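Long-range contacts in binary enterotoxin of Clostridium perfringens component a (Clostridium perfringens, PDB 5WTZ), which binds NAD and is the actin-specific ADP-ribosylating component of a binary enterotoxin, probably transferring ADP-ribose from NAD to actin: residues D101-N106 / N124-K129; D142-E147 / N177-I182; K329-T334 / D396-Y401. All coordinates share one frame; numbering follows the deposited sequence.

Interaction 1: D101-N106 / N124-K129; sequences DKFGFN and NNFAKK
F126, on helix 120-130, drives its ring between F103 and F105 of the preceding loop, and the three phenylalanines form an aromatic cluster that is the tight part of this contact. Both pairings are T-shaped, with F126 supplying the edge each time. Against F105 the centroids lie 5.1 Å apart with the planes at 65°, and F126 CD1 comes within 3.6 Å of F105 CD2. F126 CB also sits over the F105 face, a CH-pi contact of 4.0 Å to the ring centroid. Toward F103 the far end of the same ring is used: F126 CZ stands over the F103 face, and F126 CE1 is 3.8 Å from F103 CB. F105 can lie against the helix because its CG is anti to the backbone N (chi1 -166°), which carries F105 CZ to 3.5 Å from the backbone N of F126.

K129 is a second firm anchor. It runs past F105 in the opposite direction, its chain bent at chi2 and chi4, and K129 NZ donates to F103 O over 2.8 Å. A second bond from this ammonium goes to D396 O in the other ADP-ribosyltransferase-type region, so one lysine joins loop, helix and a distant strand. The looser side is that of the partly exposed N125, which meets the F105 ring through CB alone, at the edge and in plane, and sends its amide to Q107. F103 rests on I156 and V158 of strand 156-162 and on L188 of strand 187-198, with F135 as a further edge-to-face partner, and F126 rests on I156 and L193, so the helix and its loop are packed onto the sheet.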
loop_
_atom_site.group_PDB
_atom_site.type_symbol
_atom_site.label_atom_id
_atom_site.label_comp_id
_atom_site.label_asym_id
_atom_site.label_seq_id
_atom_site.Cartn_x
_atom_site.Cartn_y
_atom_site.Cartn_z
ATOM N N ASP A 101 -8.293 9.122 8.049
ATOM C CA ASP A 101 -7.609 9.150 6.746
ATOM C C ASP A 101 -6.758 7.898 6.485
ATOM O O ASP A 101 -6.460 7.590 5.336
ATOM C CB ASP A 101 -6.765 10.425 6.574
ATOM C CG ASP A 101 -5.734 10.618 7.662
ATOM O OD1 ASP A 101 -5.035 9.651 8.031
ATOM O OD2 ASP A 101 -5.616 11.764 8.140
ATOM N N LYS A 102 -6.406 7.139 7.521
ATOM C CA LYS A 102 -5.792 5.837 7.283
ATOM C C LYS A 102 -6.796 4.818 6.739
ATOM O O LYS A 102 -6.429 3.694 6.394
ATOM C CB LYS A 102 -5.138 5.290 8.551
ATOM C CG LYS A 102 -3.653 5.636 8.675
ATOM C CD LYS A 102 -2.819 4.945 7.597
ATOM C CE LYS A 102 -2.745 3.437 7.826
ATOM N NZ LYS A 102 -1.924 2.712 6.805
ATOM N N PHE A 103 -8.071 5.193 6.671
ATOM C CA PHE A 103 -9.037 4.332 6.013
ATOM C C PHE A 103 -9.576 5.038 4.778
ATOM O O PHE A 103 -10.524 4.576 4.153
ATOM C CB PHE A 103 -10.154 3.934 6.986
ATOM C CG PHE A 103 -9.706 2.940 8.022
ATOM C CD1 PHE A 103 -9.659 1.586 7.712
ATOM C CD2 PHE A 103 -9.318 3.359 9.296
ATOM C CE1 PHE A 103 -9.233 0.660 8.660
ATOM C CE2 PHE A 103 -8.885 2.442 10.238
ATOM C CZ PHE A 103 -8.848 1.097 9.926
ATOM N N GLY A 104 -8.947 6.162 4.436
ATOM C CA GLY A 104 -9.354 6.952 3.295
ATOM C C GLY A 104 -10.758 7.498 3.452
ATOM O O GLY A 104 -11.482 7.671 2.475
ATOM N N PHE A 105 -11.136 7.778 4.693
ATOM C CA PHE A 105 -12.487 8.215 5.008
ATOM C C PHE A 105 -12.428 9.676 5.442
ATOM O O PHE A 105 -11.696 10.014 6.374
ATOM C CB PHE A 105 -13.086 7.338 6.110
ATOM C CG PHE A 105 -14.576 7.477 6.273
ATOM C CD1 PHE A 105 -15.443 7.060 5.268
ATOM C CD2 PHE A 105 -15.116 7.985 7.455
ATOM C CE1 PHE A 105 -16.831 7.180 5.432
ATOM C CE2 PHE A 105 -16.484 8.093 7.619
ATOM C CZ PHE A 105 -17.342 7.693 6.605
ATOM N N ASN A 106 -13.176 10.548 4.770
ATOM C CA ASN A 106 -13.090 11.980 5.075
ATOM C C ASN A 106 -14.294 12.536 5.847
ATOM O O ASN A 106 -14.270 13.687 6.277
ATOM C CB ASN A 106 -12.877 12.797 3.784
ATOM C CG ASN A 106 -13.664 12.257 2.593
ATOM O OD1 ASN A 106 -14.766 11.730 2.745
ATOM N ND2 ASN A 106 -13.099 12.408 1.390
ATOM N N ASN A 124 -22.360 4.210 8.753
ATOM C CA ASN A 124 -22.834 3.351 7.670
ATOM C C ASN A 124 -22.012 3.570 6.413
ATOM O O ASN A 124 -21.711 2.630 5.694
ATOM C CB ASN A 124 -24.312 3.584 7.374
ATOM C CG ASN A 124 -25.212 2.754 8.259
ATOM O OD1 ASN A 124 -24.829 1.674 8.714
ATOM N ND2 ASN A 124 -26.404 3.264 8.535
ATOM N N ASN A 125 -21.644 4.817 6.152
ATOM C CA ASN A 125 -20.771 5.105 5.029
ATOM C C ASN A 125 -19.389 4.508 5.262
ATOM O O ASN A 125 -18.740 4.023 4.333
ATOM C CB ASN A 125 -20.677 6.616 4.786
ATOM C CG ASN A 125 -21.968 7.198 4.226
ATOM O OD1 ASN A 125 -22.757 6.495 3.598
ATOM N ND2 ASN A 125 -22.174 8.484 4.436
ATOM N N PHE A 126 -18.954 4.534 6.515
ATOM C CA PHE A 126 -17.656 3.997 6.904
ATOM C C PHE A 126 -17.638 2.491 6.674
ATOM O O PHE A 126 -16.656 1.956 6.166
ATOM C CB PHE A 126 -17.353 4.339 8.367
ATOM C CG PHE A 126 -15.966 3.949 8.832
ATOM C CD1 PHE A 126 -14.830 4.517 8.271
ATOM C CD2 PHE A 126 -15.810 3.054 9.886
ATOM C CE1 PHE A 126 -13.549 4.168 8.729
ATOM C CE2 PHE A 126 -14.542 2.687 10.339
ATOM C CZ PHE A 126 -13.409 3.264 9.778
ATOM N N ALA A 127 -18.734 1.822 7.012
ATOM C CA ALA A 127 -18.871 0.385 6.756
ATOM C C ALA A 127 -18.628 0.040 5.285
ATOM O O ALA A 127 -17.940 -0.930 4.973
ATOM C CB ALA A 127 -20.245 -0.106 7.194
ATOM N N LYS A 128 -19.181 0.842 4.379
ATOM C CA LYS A 128 -19.005 0.578 2.968
ATOM C C LYS A 128 -17.557 0.855 2.559
ATOM O O LYS A 128 -16.938 0.052 1.840
ATOM C CB LYS A 128 -19.980 1.422 2.139
ATOM C CG LYS A 128 -21.437 1.023 2.318
ATOM C CD LYS A 128 -22.376 1.895 1.488
ATOM C CE LYS A 128 -23.840 1.496 1.681
ATOM N NZ LYS A 128 -24.129 0.108 1.205
ATOM N N LYS A 129 -17.014 1.972 3.039
ATOM C CA LYS A 129 -15.678 2.408 2.653
ATOM C C LYS A 129 -14.588 1.399 3.053
ATOM O O LYS A 129 -13.664 1.161 2.274
ATOM C CB LYS A 129 -15.367 3.780 3.257
ATOM C CG LYS A 129 -13.975 4.307 2.917
ATOM C CD LYS A 129 -13.760 4.410 1.402
ATOM C CE LYS A 129 -12.322 4.854 1.056
ATOM N NZ LYS A 129 -11.258 3.913 1.520
#

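Interaction 2: D142-E147 / N177-I182; sequences DVTMTE and NLRVLI
R179 and D142, which bury the most surface here, meet on one face of an antiparallel strand pair. They form a salt bridge in which R179 NE and NH2 converge on a single oxygen, D142 OD2, with R179 NH2 at 2.7 Å; both bonds are bent, the N-H...O angles being 132° for NE and 139° for NH2. The two nitrogens reach that oxygen on its anti side from opposite faces of the carboxylate plane, which stands 72° from the guanidinium. The bend of R179 at chi3 brings the guanidinium back over the neighbouring strand, where V143 O underlies its centre. The other carboxylate oxygen, D142 OD1, is hydrogen-bonded to Y45 OH.

V143, third in buried area, forms a hydrogen-bonded pair with V180: V143 N donates to V180 O over 2.8 Å, and V180 N to V143 O over 2.7 Å. V143 CG2 packs on V180 CB at 3.7 Å and touches I182 CD1, on the face away from the salt bridge. Farther along the chain, M145 CE reaches V180 CG2 and L178 CB. Strand 179-182 is the middle of a three-stranded antiparallel sheet, between 141-144 and 168-171; V143 faces strand 92-98, and M145 and L178 rest on helix 16-31.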
loop_
_atom_site.group_PDB
_atom_site.type_symbol
_atom_site.label_atom_id
_atom_site.label_comp_id
_atom_site.label_asym_id
_atom_site.label_seq_id
_atom_site.Cartn_x
_atom_site.Cartn_y
_atom_site.Cartn_z
ATOM N N ASP A 142 3.941 0.174 15.357
ATOM C CA ASP A 142 3.978 -0.180 16.761
ATOM C C ASP A 142 2.594 -0.005 17.350
ATOM O O ASP A 142 1.858 0.911 16.968
ATOM C CB ASP A 142 5.023 0.638 17.520
ATOM C CG ASP A 142 4.885 2.132 17.300
ATOM O OD1 ASP A 142 5.357 2.639 16.253
ATOM O OD2 ASP A 142 4.324 2.804 18.192
ATOM N N VAL A 143 2.236 -0.916 18.249
ATOM C CA VAL A 143 0.896 -0.988 18.812
ATOM C C VAL A 143 0.928 -1.332 20.292
ATOM O O VAL A 143 1.999 -1.557 20.856
ATOM C CB VAL A 143 0.049 -2.041 18.080
ATOM C CG1 VAL A 143 -0.181 -1.616 16.648
ATOM C CG2 VAL A 143 0.741 -3.391 18.130
ATOM N N THR A 144 -0.246 -1.395 20.913
ATOM C CA THR A 144 -0.342 -1.741 22.329
ATOM C C THR A 144 -1.075 -3.074 22.529
ATOM O O THR A 144 -1.801 -3.537 21.645
ATOM C CB THR A 144 -1.041 -0.625 23.127
ATOM O OG1 THR A 144 -2.406 -0.511 22.717
ATOM C CG2 THR A 144 -0.354 0.693 22.874
ATOM N N MET A 145 -0.877 -3.688 23.694
ATOM C CA MET A 145 -1.351 -5.050 23.950
ATOM C C MET A 145 -2.775 -5.136 24.476
ATOM O O MET A 145 -3.368 -6.214 24.494
ATOM C CB MET A 145 -0.431 -5.745 24.950
ATOM C CG MET A 145 0.995 -5.831 24.483
ATOM S SD MET A 145 2.105 -6.544 25.702
ATOM C CE MET A 145 3.646 -5.900 25.028
ATOM N N THR A 146 -3.312 -4.012 24.929
ATOM C CA THR A 146 -4.606 -4.018 25.598
ATOM C C THR A 146 -5.472 -2.862 25.132
ATOM O O THR A 146 -4.966 -1.870 24.614
ATOM C CB THR A 146 -4.453 -3.940 27.142
ATOM O OG1 THR A 146 -3.581 -2.858 27.491
ATOM C CG2 THR A 146 -3.891 -5.238 27.700
ATOM N N GLU A 147 -6.780 -3.010 25.307
ATOM C CA GLU A 147 -7.725 -1.957 24.979
ATOM C C GLU A 147 -7.355 -0.693 25.722
ATOM O O GLU A 147 -7.160 -0.727 26.930
ATOM C CB GLU A 147 -9.150 -2.380 25.329
ATOM C CG GLU A 147 -10.200 -1.350 24.962
ATOM C CD GLU A 147 -11.571 -1.717 25.484
ATOM O OE1 GLU A 147 -12.084 -2.787 25.090
ATOM O OE2 GLU A 147 -12.131 -0.945 26.297
ATOM N N ASN A 177 2.511 -0.821 30.529
ATOM C CA ASN A 177 2.115 -0.316 29.204
ATOM C C ASN A 177 3.157 -0.439 28.082
ATOM O O ASN A 177 3.553 0.553 27.476
ATOM C CB ASN A 177 1.676 1.153 29.316
ATOM C CG ASN A 177 0.316 1.280 29.921
ATOM O OD1 ASN A 177 0.108 0.890 31.075
ATOM N ND2 ASN A 177 -0.631 1.814 29.162
ATOM N N LEU A 178 3.594 -1.665 27.813
ATOM C CA LEU A 178 4.601 -1.930 26.783
ATOM C C LEU A 178 4.037 -2.065 25.372
ATOM O O LEU A 178 2.900 -2.508 25.180
ATOM C CB LEU A 178 5.338 -3.210 27.110
ATOM C CG LEU A 178 6.405 -2.990 28.159
ATOM C CD1 LEU A 178 6.528 -4.297 28.852
ATOM C CD2 LEU A 178 7.715 -2.580 27.520
ATOM N N ARG A 179 4.858 -1.721 24.384
ATOM C CA ARG A 179 4.416 -1.706 22.989
ATOM C C ARG A 179 4.882 -2.921 22.185
ATOM O O ARG A 179 5.785 -3.658 22.583
ATOM C CB ARG A 179 4.896 -0.426 22.300
ATOM C CG ARG A 179 4.608 0.830 23.091
ATOM C CD ARG A 179 4.935 2.090 22.297
ATOM N NE ARG A 179 4.145 2.177 21.074
ATOM C CZ ARG A 179 2.853 2.481 21.046
ATOM N NH1 ARG A 179 2.209 2.730 22.176
ATOM N NH2 ARG A 179 2.203 2.538 19.894
ATOM N N VAL A 180 4.241 -3.113 21.044
ATOM C CA VAL A 180 4.563 -4.207 20.152
ATOM C C VAL A 180 4.975 -3.648 18.798
ATOM O O VAL A 180 4.246 -2.880 18.186
ATOM C CB VAL A 180 3.364 -5.164 19.992
ATOM C CG1 VAL A 180 3.651 -6.209 18.916
ATOM C CG2 VAL A 180 3.031 -5.812 21.337
ATOM N N LEU A 181 6.154 -4.029 18.338
ATOM C CA LEU A 181 6.675 -3.499 17.098
ATOM C C LEU A 181 6.522 -4.531 15.978
ATOM O O LEU A 181 7.124 -5.602 16.017
ATOM C CB LEU A 181 8.137 -3.085 17.289
ATOM C CG LEU A 181 8.915 -2.445 16.141
ATOM C CD1 LEU A 181 8.127 -1.350 15.465
ATOM C CD2 LEU A 181 10.238 -1.909 16.667
ATOM N N ILE A 182 5.692 -4.207 14.994
ATOM C CA ILE A 182 5.422 -5.127 13.894
ATOM C C ILE A 182 6.268 -4.802 12.664
ATOM O O ILE A 182 6.401 -3.639 12.279
ATOM C CB ILE A 182 3.936 -5.098 13.484
ATOM C CG1 ILE A 182 3.036 -5.265 14.709
ATOM C CG2 ILE A 182 3.651 -6.168 12.438
ATOM C CD1 ILE A 182 1.629 -4.758 14.490
#

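Interaction 3: K329-T334 / D396-Y401; sequences KWLGKT and DNITEY
This is a small apolar contact in which the turn leaving helix 320-330 lies against strand 391-403 in the NAD-binding half of the protein. Between 329-334 and 396-401 themselves there is no hydrogen bond, but backbone bonds of G332 and K333 with I395 also tie the turn to that strand. L331 carries most of the contact. Its CG is anti to the carbonyl carbon (chi1 -82°), and from there the CD2 branch extends over the strand, 3.8 Å from N397 CA and 4.0 Å from I398 CG1. I398 answers with the end of its side chain: I398 CD1 comes 4.0 Å from L331 CD2, while W330 touches that methyl more distantly, through W330 CB. The indole itself leads away from the strand and meets F306 edge-to-face.

The chain reverses here through a type II beta turn from W330 to K333, closed by a bond from K333 N to W330 O of 3.0 Å. G332 holds the positive phi (76°) usual at the third position of such a turn. The turn carries the chain from the helix into strand 334-337, an outer strand of the five-stranded mixed sheet and neighbour of 391-403, in a domain of the ADP-ribosyltransferase family. On the strand, N397 OD1 accepts from I398 N over 2.9 Å, with the donor lying above the carbonyl plane. The D396 carboxylate is held by T419 OG1, on OD2, and by a salt bridge from OD1 to K394 NZ.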
loop_
_atom_site.group_PDB
_atom_site.type_symbol
_atom_site.label_atom_id
_atom_site.label_comp_id
_atom_site.label_asym_id
_atom_site.label_seq_id
_atom_site.Cartn_x
_atom_site.Cartn_y
_atom_site.Cartn_z
ATOM N N LYS A 329 -12.181 15.150 -3.751
ATOM C CA LYS A 329 -12.707 14.841 -5.073
ATOM C C LYS A 329 -12.700 13.340 -5.366
ATOM O O LYS A 329 -13.646 12.828 -5.967
ATOM C CB LYS A 329 -11.906 15.596 -6.140
ATOM C CG LYS A 329 -12.446 15.493 -7.563
ATOM C CD LYS A 329 -11.739 16.506 -8.449
ATOM C CE LYS A 329 -12.064 16.309 -9.920
ATOM N NZ LYS A 329 -13.521 16.431 -10.213
ATOM N N TRP A 330 -11.668 12.625 -4.917
ATOM C CA TRP A 330 -11.434 11.264 -5.418
ATOM C C TRP A 330 -11.564 10.114 -4.413
ATOM O O TRP A 330 -11.796 8.984 -4.832
ATOM C CB TRP A 330 -10.048 11.183 -6.074
ATOM C CG TRP A 330 -9.909 12.100 -7.269
ATOM C CD1 TRP A 330 -9.131 13.229 -7.360
ATOM C CD2 TRP A 330 -10.594 11.986 -8.526
ATOM N NE1 TRP A 330 -9.293 13.813 -8.590
ATOM C CE2 TRP A 330 -10.188 13.078 -9.324
ATOM C CE3 TRP A 330 -11.522 11.080 -9.048
ATOM C CZ2 TRP A 330 -10.663 13.273 -10.621
ATOM C CZ3 TRP A 330 -11.993 11.278 -10.342
ATOM C CH2 TRP A 330 -11.555 12.360 -11.113
ATOM N N LEU A 331 -11.393 10.363 -3.116
ATOM C CA LEU A 331 -11.534 9.276 -2.140
ATOM C C LEU A 331 -12.880 8.562 -2.289
ATOM O O LEU A 331 -13.932 9.199 -2.361
ATOM C CB LEU A 331 -11.391 9.792 -0.698
ATOM C CG LEU A 331 -9.961 9.981 -0.171
ATOM C CD1 LEU A 331 -10.002 10.429 1.290
ATOM C CD2 LEU A 331 -9.165 8.708 -0.308
ATOM N N GLY A 332 -12.842 7.238 -2.333
ATOM C CA GLY A 332 -14.057 6.455 -2.399
ATOM C C GLY A 332 -14.718 6.436 -3.768
ATOM O O GLY A 332 -15.754 5.800 -3.947
ATOM N N LYS A 333 -14.133 7.124 -4.741
ATOM C CA LYS A 333 -14.738 7.175 -6.067
ATOM C C LYS A 333 -14.379 5.950 -6.901
ATOM O O LYS A 333 -13.348 5.317 -6.698
ATOM C CB LYS A 333 -14.323 8.446 -6.808
ATOM C CG LYS A 333 -14.795 9.741 -6.144
ATOM C CD LYS A 333 -16.297 9.780 -5.996
ATOM C CE LYS A 333 -16.780 11.163 -5.559
ATOM N NZ LYS A 333 -16.357 11.507 -4.175
ATOM N N THR A 334 -15.248 5.603 -7.837
ATOM C CA THR A 334 -14.881 4.596 -8.827
ATOM C C THR A 334 -14.654 5.276 -10.180
ATOM O O THR A 334 -15.533 5.980 -10.665
ATOM C CB THR A 334 -15.955 3.511 -8.951
ATOM O OG1 THR A 334 -15.990 2.726 -7.743
ATOM C CG2 THR A 334 -15.639 2.608 -10.135
ATOM N N ASP A 396 -9.032 4.013 -2.781
ATOM C CA ASP A 396 -9.121 3.526 -1.409
ATOM C C ASP A 396 -8.414 4.463 -0.424
ATOM O O ASP A 396 -8.882 4.676 0.696
ATOM C CB ASP A 396 -8.500 2.126 -1.296
ATOM C CG ASP A 396 -9.167 1.105 -2.182
ATOM O OD1 ASP A 396 -10.419 1.106 -2.279
ATOM O OD2 ASP A 396 -8.423 0.278 -2.763
ATOM N N ASN A 397 -7.263 4.994 -0.835
ATOM C CA ASN A 397 -6.569 5.969 -0.002
ATOM C C ASN A 397 -5.667 6.879 -0.817
ATOM O O ASN A 397 -5.281 6.570 -1.960
ATOM C CB ASN A 397 -5.743 5.273 1.087
ATOM C CG ASN A 397 -5.687 6.071 2.388
ATOM O OD1 ASN A 397 -6.127 7.222 2.461
ATOM N ND2 ASN A 397 -5.142 5.457 3.418
ATOM N N ILE A 398 -5.324 8.002 -0.199
ATOM C CA ILE A 398 -4.434 8.974 -0.799
ATOM C C ILE A 398 -3.458 9.404 0.280
ATOM O O ILE A 398 -3.868 9.895 1.336
ATOM C CB ILE A 398 -5.214 10.171 -1.366
ATOM C CG1 ILE A 398 -6.057 9.724 -2.567
ATOM C CG2 ILE A 398 -4.267 11.305 -1.747
ATOM C CD1 ILE A 398 -7.055 10.740 -3.037
ATOM N N THR A 399 -2.172 9.172 0.042
ATOM C CA THR A 399 -1.164 9.420 1.058
ATOM C C THR A 399 -0.042 10.299 0.504
ATOM O O THR A 399 0.672 9.911 -0.425
ATOM C CB THR A 399 -0.574 8.106 1.594
ATOM O OG1 THR A 399 -1.617 7.300 2.154
ATOM C CG2 THR A 399 0.461 8.384 2.660
ATOM N N GLU A 400 0.115 11.489 1.064
ATOM C CA GLU A 400 1.148 12.389 0.567
ATOM C C GLU A 400 2.526 12.036 1.123
ATOM O O GLU A 400 2.651 11.603 2.269
ATOM C CB GLU A 400 0.794 13.836 0.905
ATOM C CG GLU A 400 0.633 14.080 2.393
ATOM C CD GLU A 400 0.316 15.524 2.724
ATOM O OE1 GLU A 400 1.142 16.401 2.385
ATOM O OE2 GLU A 400 -0.753 15.776 3.327
ATOM N N TYR A 401 3.564 12.189 0.306
ATOM C CA TYR A 401 4.914 12.264 0.864
ATOM C C TYR A 401 5.716 13.252 0.046
ATOM O O TYR A 401 5.315 13.632 -1.049
ATOM C CB TYR A 401 5.596 10.888 0.903
ATOM C CG TYR A 401 6.372 10.522 -0.344
ATOM C CD1 TYR A 401 5.717 10.040 -1.461
ATOM C CD2 TYR A 401 7.770 10.653 -0.395
ATOM C CE1 TYR A 401 6.424 9.683 -2.615
ATOM C CE2 TYR A 401 8.482 10.310 -1.547
ATOM C CZ TYR A 401 7.794 9.823 -2.645
ATOM O OH TYR A 401 8.473 9.483 -3.792
#

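Overall arrangement
From the N terminus the three contacts follow in series, none enclosing or crossing another. Interaction 1 closes the connection from strand 92-98 to helix 120-130; interaction 2 then closes a longer, helix-free excursion through strands 156-162 and 168-171. Both fall in the first ADP-ribosyltransferase-type region, about 24 Å apart between centres and without touching. Interaction 3, in the second such region, spans the longest loop, bringing the end of helix 320-330 back to strand 391-403. Although distant in sequence, interactions 1 and 3 touch: the two halves meet here, through G104 packing on L331 and N397 and a weak hydrogen bond from N397 ND2 to D101 O, whereas interaction 2 stays apart in the first half.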